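Local coordinates for protein putative laminarinase (Phanerochaete chrysosporium, PDB 2W39) that probably hydrolyses beta-glucans such as laminarin and lichenin, as a secreted family 16 glycoside hydrolase with a beta-sandwich fold, at residues Asn128-His133 with Thr226-Phe231; Thr145-Ala150 with Gln168-Asn173. One frame throughout, in Å; residues are numbered along the deposited sequence.

Interaction 1: residues Asn128-His133 with Thr226-Phe231. With LGC (D-glucono-1,5-lactone), chain D; BGC (beta-D-glucopyranose), chain B.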
ATOM      1  N   ASN A 128      -7.293   4.474  -6.506  1.00  5.42           N
ATOM      2  CA  ASN A 128      -6.748   3.928  -5.276  1.00  5.20           C
ATOM      3  C   ASN A 128      -7.846   3.781  -4.227  1.00  4.80           C
ATOM      4  O   ASN A 128      -8.772   4.589  -4.170  1.00  5.73           O
ATOM      5  CB  ASN A 128      -5.684   4.876  -4.728  1.00  5.38           C
ATOM      6  CG  ASN A 128      -4.932   4.273  -3.569  1.00  4.93           C
ATOM      7  OD1 ASN A 128      -4.385   3.188  -3.700  1.00  5.56           O
ATOM      8  ND2 ASN A 128      -4.929   4.953  -2.425  1.00  5.05           N
ATOM      9  N   ALA A 129      -7.691   2.761  -3.398  1.00  4.93           N
ATOM     10  CA  ALA A 129      -8.560   2.552  -2.237  1.00  5.58           C
ATOM     11  C   ALA A 129      -7.729   2.702  -0.964  1.00  5.16           C
ATOM     12  O   ALA A 129      -6.630   2.145  -0.873  1.00  5.67           O
ATOM     13  CB  ALA A 129      -9.204   1.171  -2.288  1.00  6.75           C
ATOM     14  N   MET A 130      -8.291   3.403   0.021  1.00  5.06           N
ATOM     15  CA  MET A 130      -7.698   3.598   1.342  1.00  5.22           C
ATOM     16  C   MET A 130      -8.718   3.047   2.330  1.00  5.03           C
ATOM     17  O   MET A 130      -9.889   3.428   2.289  1.00  5.35           O
ATOM     18  CB  MET A 130      -7.434   5.080   1.571  1.00  5.75           C
ATOM     19  CG  MET A 130      -6.370   5.601   0.581  1.00  5.95           C
ATOM     20  SD  MET A 130      -6.671   7.256  -0.084  1.00  6.21           S
ATOM     21  CE  MET A 130      -8.165   6.943  -1.054  1.00  7.83           C
ATOM     22  N   THR A 131      -8.290   2.124   3.194  1.00  5.33           N
ATOM     23  CA  THR A 131      -9.233   1.270   3.920  1.00  5.50           C
ATOM     24  C   THR A 131      -8.700   0.960   5.302  1.00  5.21           C
ATOM     25  O   THR A 131      -7.502   0.697   5.471  1.00  6.05           O
ATOM     26  CB  THR A 131      -9.415  -0.054   3.148  1.00  6.41           C
ATOM     27  OG1 THR A 131      -9.740   0.224   1.782  1.00  6.49           O
ATOM     28  CG2 THR A 131     -10.509  -0.906   3.737  1.00  7.33           C
ATOM     29  N   LEU A 132      -9.606   0.938   6.281  1.00  5.82           N
ATOM     30  CA  LEU A 132      -9.252   0.371   7.585  1.00  5.77           C
ATOM     31  C   LEU A 132      -9.895  -0.991   7.756  1.00  5.83           C
ATOM     32  O   LEU A 132     -11.040  -1.213   7.326  1.00  5.82           O
ATOM     33  CB  LEU A 132      -9.713   1.241   8.757  1.00  5.65           C
ATOM     34  CG  LEU A 132      -9.369   2.723   8.709  1.00  6.26           C
ATOM     35  CD1 LEU A 132      -9.767   3.383  10.009  1.00  7.20           C
ATOM     36  CD2 LEU A 132      -7.900   2.979   8.413  1.00  6.54           C
ATOM     37  N   HIS A 133      -9.171  -1.891   8.409  1.00  5.90           N
ATOM     38  CA  HIS A 133      -9.713  -3.185   8.839  1.00  6.67           C
ATOM     39  C   HIS A 133      -9.464  -3.285  10.332  1.00  6.52           C
ATOM     40  O   HIS A 133      -8.335  -3.094  10.783  1.00  7.25           O
ATOM     41  CB  HIS A 133      -8.983  -4.345   8.154  1.00  7.41           C
ATOM     42  CG  HIS A 133      -8.998  -4.299   6.661  1.00  8.45           C
ATOM     43  ND1 HIS A 133      -9.628  -5.249   5.892  1.00  9.78           N
ATOM     44  CD2 HIS A 133      -8.416  -3.440   5.789  1.00  9.05           C
ATOM     45  CE1 HIS A 133      -9.452  -4.969   4.611  1.00 10.35           C
ATOM     46  NE2 HIS A 133      -8.724  -3.872   4.523  1.00 10.79           N
ATOM     47  N   THR A 226      -7.578  19.501   2.882  1.00  7.55           N
ATOM     48  CA  THR A 226      -8.495  18.415   3.152  1.00  7.79           C
ATOM     49  C   THR A 226      -7.901  17.074   2.725  1.00  7.16           C
ATOM     50  O   THR A 226      -7.367  16.954   1.623  1.00  7.09           O
ATOM     51  CB  THR A 226      -9.804  18.709   2.427  1.00  7.18           C
ATOM     52  OG1 THR A 226     -10.355  19.883   3.017  1.00  8.89           O
ATOM     53  CG2 THR A 226     -10.783  17.564   2.529  1.00  8.18           C
ATOM     54  N   PRO A 227      -8.010  16.049   3.589  1.00  7.06           N
ATOM     55  CA  PRO A 227      -7.485  14.737   3.217  1.00  6.83           C
ATOM     56  C   PRO A 227      -8.289  14.067   2.105  1.00  6.42           C
ATOM     57  O   PRO A 227      -9.466  14.371   1.877  1.00  6.55           O
ATOM     58  CB  PRO A 227      -7.589  13.937   4.526  1.00  7.61           C
ATOM     59  CG  PRO A 227      -8.730  14.561   5.236  1.00  8.65           C
ATOM     60  CD  PRO A 227      -8.615  16.038   4.936  1.00  7.60           C
ATOM     61  N   THR A 228      -7.644  13.144   1.414  1.00  5.99           N
ATOM     62  CA  THR A 228      -8.307  12.314   0.427  1.00  6.13           C
ATOM     63  C   THR A 228      -9.255  11.310   1.097  1.00  6.11           C
ATOM     64  O   THR A 228     -10.391  11.114   0.651  1.00  6.42           O
ATOM     65  CB  THR A 228      -7.254  11.598  -0.428  1.00  6.55           C
ATOM     66  OG1 THR A 228      -6.349  12.570  -0.972  1.00  7.21           O
ATOM     67  CG2 THR A 228      -7.909  10.843  -1.555  1.00  7.22           C
ATOM     68  N   ALA A 229      -8.761  10.667   2.164  1.00  5.94           N
ATOM     69  CA  ALA A 229      -9.580   9.776   2.988  1.00  5.61           C
ATOM     70  C   ALA A 229      -9.482  10.241   4.428  1.00  5.67           C
ATOM     71  O   ALA A 229      -8.408  10.575   4.913  1.00  6.17           O
ATOM     72  CB  ALA A 229      -9.099   8.318   2.880  1.00  6.34           C
ATOM     73  N   PHE A 230     -10.623  10.250   5.111  1.00  5.37           N
ATOM     74  CA  PHE A 230     -10.728  10.648   6.520  1.00  6.07           C
ATOM     75  C   PHE A 230     -11.506   9.573   7.244  1.00  5.43           C
ATOM     76  O   PHE A 230     -12.608   9.179   6.835  1.00  6.16           O
ATOM     77  CB  PHE A 230     -11.473  11.988   6.582  1.00  6.49           C
ATOM     78  CG  PHE A 230     -11.643  12.599   7.974  1.00  6.55           C
ATOM     79  CD1 PHE A 230     -12.746  13.410   8.218  1.00  7.69           C
ATOM     80  CD2 PHE A 230     -10.713  12.428   9.003  1.00  6.44           C
ATOM     81  CE1 PHE A 230     -12.930  14.031   9.441  1.00  8.27           C
ATOM     82  CE2 PHE A 230     -10.886  13.052  10.235  1.00  7.86           C
ATOM     83  CZ  PHE A 230     -12.005  13.858  10.444  1.00  8.59           C
ATOM     84  N   PHE A 231     -10.908   9.110   8.332  1.00  5.16           N
ATOM     85  CA  PHE A 231     -11.489   8.108   9.223  1.00  5.32           C
ATOM     86  C   PHE A 231     -11.540   8.730  10.612  1.00  5.69           C
ATOM     87  O   PHE A 231     -10.618   8.581  11.411  1.00  6.01           O
ATOM     88  CB  PHE A 231     -10.649   6.836   9.209  1.00  5.46           C
ATOM     89  CG  PHE A 231     -10.553   6.209   7.854  1.00  5.71           C
ATOM     90  CD1 PHE A 231      -9.402   6.363   7.069  1.00  6.44           C
ATOM     91  CD2 PHE A 231     -11.617   5.465   7.338  1.00  6.23           C
ATOM     92  CE1 PHE A 231      -9.337   5.774   5.798  1.00  7.04           C
ATOM     93  CE2 PHE A 231     -11.546   4.876   6.073  1.00  6.42           C
ATOM     94  CZ  PHE A 231     -10.399   5.033   5.309  1.00  6.81           C
TER
HETATM   95  C1  LGC D1301      -6.025  -6.033   3.050  0.50 11.86           C
HETATM   96  C2  LGC D1301      -5.984  -7.349   3.765  0.50 11.11           C
HETATM   97  O5  LGC D1301      -4.830  -5.373   2.525  0.50 10.49           O
HETATM   98  O1  LGC D1301      -7.099  -5.478   2.878  0.50 14.26           O
HETATM   99  O2  LGC D1301      -6.640  -7.249   5.044  0.50 10.42           O
HETATM  100  C3  LGC D1301      -4.542  -7.850   3.905  0.50  9.52           C
HETATM  101  O3  LGC D1301      -4.537  -9.267   4.151  0.50 10.31           O
HETATM  102  C4  LGC D1301      -3.747  -7.520   2.641  0.50  8.81           C
HETATM  103  O4  LGC D1301      -2.494  -8.197   2.627  0.50  6.75           O
HETATM  104  C5  LGC D1301      -3.547  -6.009   2.623  0.50  8.85           C
HETATM  105  C6  LGC D1301      -2.676  -5.478   1.488  0.50  7.31           C
HETATM  106  O6  LGC D1301      -3.146  -5.890   0.196  0.50  5.65           O
HETATM  107  C2  BGC B   1      -6.088  -7.197   3.352  0.50 18.32           C
HETATM  108  C3  BGC B   1      -4.720  -7.724   3.794  0.50 17.87           C
HETATM  109  C4  BGC B   1      -3.740  -7.540   2.648  0.50 18.15           C
HETATM  110  C5  BGC B   1      -3.536  -6.041   2.483  0.50 18.26           C
HETATM  111  C6  BGC B   1      -2.487  -5.732   1.424  0.50 18.06           C
HETATM  112  C1  BGC B   1      -6.056  -5.904   2.511  0.50 18.30           C
HETATM  113  O1  BGC B   1      -6.850  -6.091   1.325  0.50 15.68           O
HETATM  114  O2  BGC B   1      -6.917  -6.992   4.508  0.50 19.09           O
HETATM  115  O3  BGC B   1      -4.805  -9.105   4.193  0.50 16.29           O
HETATM  116  O4  BGC B   1      -2.497  -8.185   2.921  0.50 18.48           O
HETATM  117  O5  BGC B   1      -4.765  -5.395   2.114  0.50 19.12           O
HETATM  118  O6  BGC B   1      -3.082  -5.801   0.122  0.50 16.81           O

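Interaction 2: residues Thr145-Ala150 with Gln168-Asn173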
ATOM      1  N   THR A 145     -15.501  15.192   6.159  1.00  8.42           N
ATOM      2  CA  THR A 145     -14.737  16.034   5.259  1.00  7.85           C
ATOM      3  C   THR A 145     -13.518  15.314   4.672  1.00  7.34           C
ATOM      4  O   THR A 145     -12.531  15.034   5.371  1.00  7.95           O
ATOM      5  CB  THR A 145     -14.381  17.348   5.964  1.00  8.84           C
ATOM      6  OG1 THR A 145     -15.602  18.064   6.151  1.00 11.16           O
ATOM      7  CG2 THR A 145     -13.457  18.197   5.128  1.00  9.31           C
ATOM      8  N   MET A 146     -13.597  15.071   3.364  1.00  6.77           N
ATOM      9  CA  MET A 146     -12.528  14.420   2.609  1.00  7.07           C
ATOM     10  C   MET A 146     -12.843  14.611   1.143  1.00  6.84           C
ATOM     11  O   MET A 146     -13.984  14.944   0.789  1.00  7.28           O
ATOM     12  CB  MET A 146     -12.444  12.931   2.957  1.00  7.08           C
ATOM     13  CG  MET A 146     -13.690  12.139   2.596  1.00  6.86           C
ATOM     14  SD  MET A 146     -13.615  10.518   3.348  1.00  7.81           S
ATOM     15  CE  MET A 146     -15.135   9.790   2.734  1.00  7.59           C
ATOM     16  N   THR A 147     -11.853  14.421   0.276  1.00  7.07           N
ATOM     17  CA  THR A 147     -12.101  14.548  -1.163  1.00  7.62           C
ATOM     18  C   THR A 147     -12.538  13.243  -1.831  1.00  7.87           C
ATOM     19  O   THR A 147     -13.125  13.259  -2.920  1.00  8.73           O
ATOM     20  CB  THR A 147     -10.886  15.093  -1.901  1.00  7.68           C
ATOM     21  OG1 THR A 147      -9.858  14.105  -1.826  1.00  7.97           O
ATOM     22  CG2 THR A 147     -10.392  16.404  -1.299  1.00  9.44           C
ATOM     23  N   GLY A 148     -12.274  12.118  -1.185  1.00  7.31           N
ATOM     24  CA  GLY A 148     -12.651  10.819  -1.720  1.00  8.11           C
ATOM     25  C   GLY A 148     -14.078  10.407  -1.399  1.00  8.43           C
ATOM     26  O   GLY A 148     -14.830  11.118  -0.709  1.00  8.98           O
ATOM     27  N   HIS A 149     -14.429   9.211  -1.858  1.00  8.71           N
ATOM     28  CA  HIS A 149     -15.794   8.698  -1.795  1.00  9.95           C
ATOM     29  C   HIS A 149     -15.817   7.405  -0.983  1.00  9.20           C
ATOM     30  O   HIS A 149     -15.166   6.432  -1.351  1.00  8.78           O
ATOM     31  CB  HIS A 149     -16.305   8.440  -3.226  1.00 12.13           C
ATOM     32  CG  HIS A 149     -17.521   7.578  -3.290  1.00 17.20           C
ATOM     33  ND1 HIS A 149     -18.784   8.065  -3.039  1.00 20.66           N
ATOM     34  CD2 HIS A 149     -17.671   6.262  -3.572  1.00 19.70           C
ATOM     35  CE1 HIS A 149     -19.663   7.086  -3.161  1.00 21.47           C
ATOM     36  NE2 HIS A 149     -19.014   5.981  -3.481  1.00 21.90           N
ATOM     37  N   ALA A 150     -16.575   7.379   0.114  1.00  9.06           N
ATOM     38  CA  ALA A 150     -16.676   6.188   0.953  1.00  9.81           C
ATOM     39  C   ALA A 150     -17.415   5.075   0.220  1.00 10.41           C
ATOM     40  O   ALA A 150     -18.413   5.341  -0.466  1.00 11.52           O
ATOM     41  CB  ALA A 150     -17.394   6.524   2.245  1.00 10.79           C
ATOM     42  N   GLN A 168     -12.543   5.567  -1.837  0.50  6.86           N
ATOM     43  CA  GLN A 168     -11.942   5.623  -3.171  0.50  7.37           C
ATOM     44  C   GLN A 168     -11.401   7.025  -3.446  0.50  6.99           C
ATOM     45  O   GLN A 168     -12.121   8.012  -3.261  0.50  7.02           O
ATOM     46  CB  GLN A 168     -12.995   5.271  -4.232  0.50  7.94           C
ATOM     47  CG  GLN A 168     -13.635   3.900  -4.065  0.50  9.60           C
ATOM     48  CD  GLN A 168     -12.801   2.785  -4.654  0.50 11.22           C
ATOM     49  OE1 GLN A 168     -12.310   1.910  -3.931  0.50 13.48           O
ATOM     50  NE2 GLN A 168     -12.642   2.799  -5.979  0.50 11.71           N
ATOM     51  N   ALA A 169     -10.150   7.127  -3.898  1.00  6.59           N
ATOM     52  CA  ALA A 169      -9.594   8.423  -4.299  1.00  6.85           C
ATOM     53  C   ALA A 169     -10.383   9.020  -5.468  1.00  6.79           C
ATOM     54  O   ALA A 169     -10.953   8.273  -6.273  1.00  7.73           O
ATOM     55  CB  ALA A 169      -8.141   8.298  -4.667  1.00  7.03           C
ATOM     56  N   PRO A 170     -10.434  10.359  -5.567  1.00  7.54           N
ATOM     57  CA  PRO A 170     -11.276  10.978  -6.592  1.00  8.06           C
ATOM     58  C   PRO A 170     -10.695  11.015  -7.988  1.00  8.33           C
ATOM     59  O   PRO A 170     -11.444  11.322  -8.925  1.00 10.24           O
ATOM     60  CB  PRO A 170     -11.454  12.408  -6.068  1.00  8.66           C
ATOM     61  CG  PRO A 170     -10.202  12.660  -5.269  1.00  8.72           C
ATOM     62  CD  PRO A 170      -9.893  11.354  -4.620  1.00  7.80           C
ATOM     63  N   THR A 171      -9.396  10.778  -8.145  1.00  8.20           N
ATOM     64  CA  THR A 171      -8.776  10.881  -9.477  1.00  8.39           C
ATOM     65  C   THR A 171      -8.189   9.564  -9.957  1.00  7.81           C
ATOM     66  O   THR A 171      -7.705   8.741  -9.172  1.00  7.85           O
ATOM     67  CB  THR A 171      -7.679  11.966  -9.556  1.00  9.45           C
ATOM     68  OG1 THR A 171      -6.570  11.587  -8.733  1.00 10.98           O
ATOM     69  CG2 THR A 171      -8.216  13.353  -9.146  1.00 11.67           C
ATOM     70  N   ALA A 172      -8.189   9.382 -11.277  1.00  7.34           N
ATOM     71  CA  ALA A 172      -7.612   8.191 -11.890  1.00  7.37           C
ATOM     72  C   ALA A 172      -6.117   8.062 -11.603  1.00  6.40           C
ATOM     73  O   ALA A 172      -5.615   6.946 -11.408  1.00  6.77           O
ATOM     74  CB  ALA A 172      -7.857   8.180 -13.375  1.00  8.82           C
ATOM     75  N   ASN A 173      -5.416   9.192 -11.569  1.00  6.35           N
ATOM     76  CA  ASN A 173      -3.966   9.175 -11.435  1.00  6.37           C
ATOM     77  C   ASN A 173      -3.495   8.865 -10.017  1.00  5.37           C
ATOM     78  O   ASN A 173      -2.307   8.880  -9.743  1.00  5.71           O
ATOM     79  CB  ASN A 173      -3.336  10.453 -12.001  1.00  7.04           C
ATOM     80  CG  ASN A 173      -3.683  11.702 -11.196  1.00  7.28           C
ATOM     81  OD1 ASN A 173      -4.228  11.629 -10.086  1.00  7.58           O
ATOM     82  ND2 ASN A 173      -3.362  12.865 -11.757  1.00  8.23           N
TER

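Interaction 1: residues Asn128-His133 with Thr226-Phe231
Leu132 lies over one face of the Phe231 ring in the core of the family 16 beta-sandwich, where strand 129-133 of one sheet packs on strand 229-232 of the other. Leu132 CG is 3.8 Å from the centroid of the Phe231 ring and 11° off its normal, a CH-pi contact that suits a branched aliphatic group against a flat one. With Phe231 CG anti to the carbonyl carbon (chi1 -60°), the ring reaches across between the sheets; Met130 O lies at its edge, in plane, 3.5 Å from Phe231 CZ. Met130 CB faces Ala229 CB at 3.9 Å; farther out the unbranched chain bends at chi2 and chi3, bringing CE against Thr228 CG2. Thr228 and Ala229 together face Val198 of strand 195-202, a classic beta bulge, and Thr228 OG1 is hydrogen-bonded to Phe200 N. Beyond this core His133 joins the sugar site, its two ring nitrogens serving different partners: ND1 is hydrogen-bonded to Asn162 OD1, and NE2 weakly to Asp117 OD2. With an alanine here, Asn162 OD1 would probably lose that partner and the sugar the imidazole beside it. In one of two superposed occupants, the lactone, O1 lies 2.8 Å from His133 NE2.

Interaction 2: residues Thr145-Ala150 with Gln168-Asn173
Gln168 N donates to His149 O at 2.8 Å in a nearly straight bond, 172° at the hydrogen, although the donor stands well out of the carbonyl plane. The return bond, from His149 N to Gln168 O at 3.0 Å, does lie in the carbonyl plane. Together they make His149 and Gln168 a hydrogen-bonded antiparallel pair, and both side chains leave the backbone on the same face of the sheet. His149 is exposed and Gln168 partly so, and the Gln168 chain, bent at chi2 (-83°), leads its amide away from 145-150, as befits polar side chains at the surface.

Next to this pair the backbones come so close that a side chain would be in the way. Gly148 CA is 3.2 Å from Gln168 O, and a CB on Gly148 would fall about 2.7 Å from the same oxygen; a residue without a side chain therefore fits here.

On the N-terminal side of Gly148 the contact turns to loop packing. Thr147 and Pro170 cross at a slant. Thr147 OG1 is placed between its own backbone N and carbonyl carbon (chi1 67°), and from there it lies 3.7 Å from Pro170 CG. Pro170 CB meets Thr147 O at the same separation of 3.7 Å, and Pro170 CD rests on Gly148 CA. The compact proline ring thus presents three carbons to the threonine and glycine.

Farther along, Thr171 OG1 donates to Asn173 OD1 at 2.7 Å, linking the loop residue to the short 3-10 segment that begins at Ala172. The His149-Gln168 bridge belongs to the antiparallel pairing of strands 149-152 and 165-168 in the concave sheet of the GH16 sandwich, and the loop packing continues from its end; the Cys155-Cys165 disulfide ties the connection between them to the start of strand 165-168.

Along the chain, interaction 2 is nested within the loop closed by interaction 1, and their centres lie about 8 Å apart. Two probable backbone hydrogen bonds join them: Thr147 N to Pro227 O at 2.9 Å and Gly148 N to Thr228 O at 2.8 Å, so the segment 145-150 contacts both 168-173 and 226-231. The segment 168-173 is tied in turn to 128-133 by a backbone hydrogen bond between Ala169 and Asn128. Only interaction 1 contributes to the sugar pocket, through His133; the side chain of Gln168, in interaction 2, remains about 11 Å from the bound sugar. Asn162, which lines that pocket, belongs to the connection spanned by interaction 2.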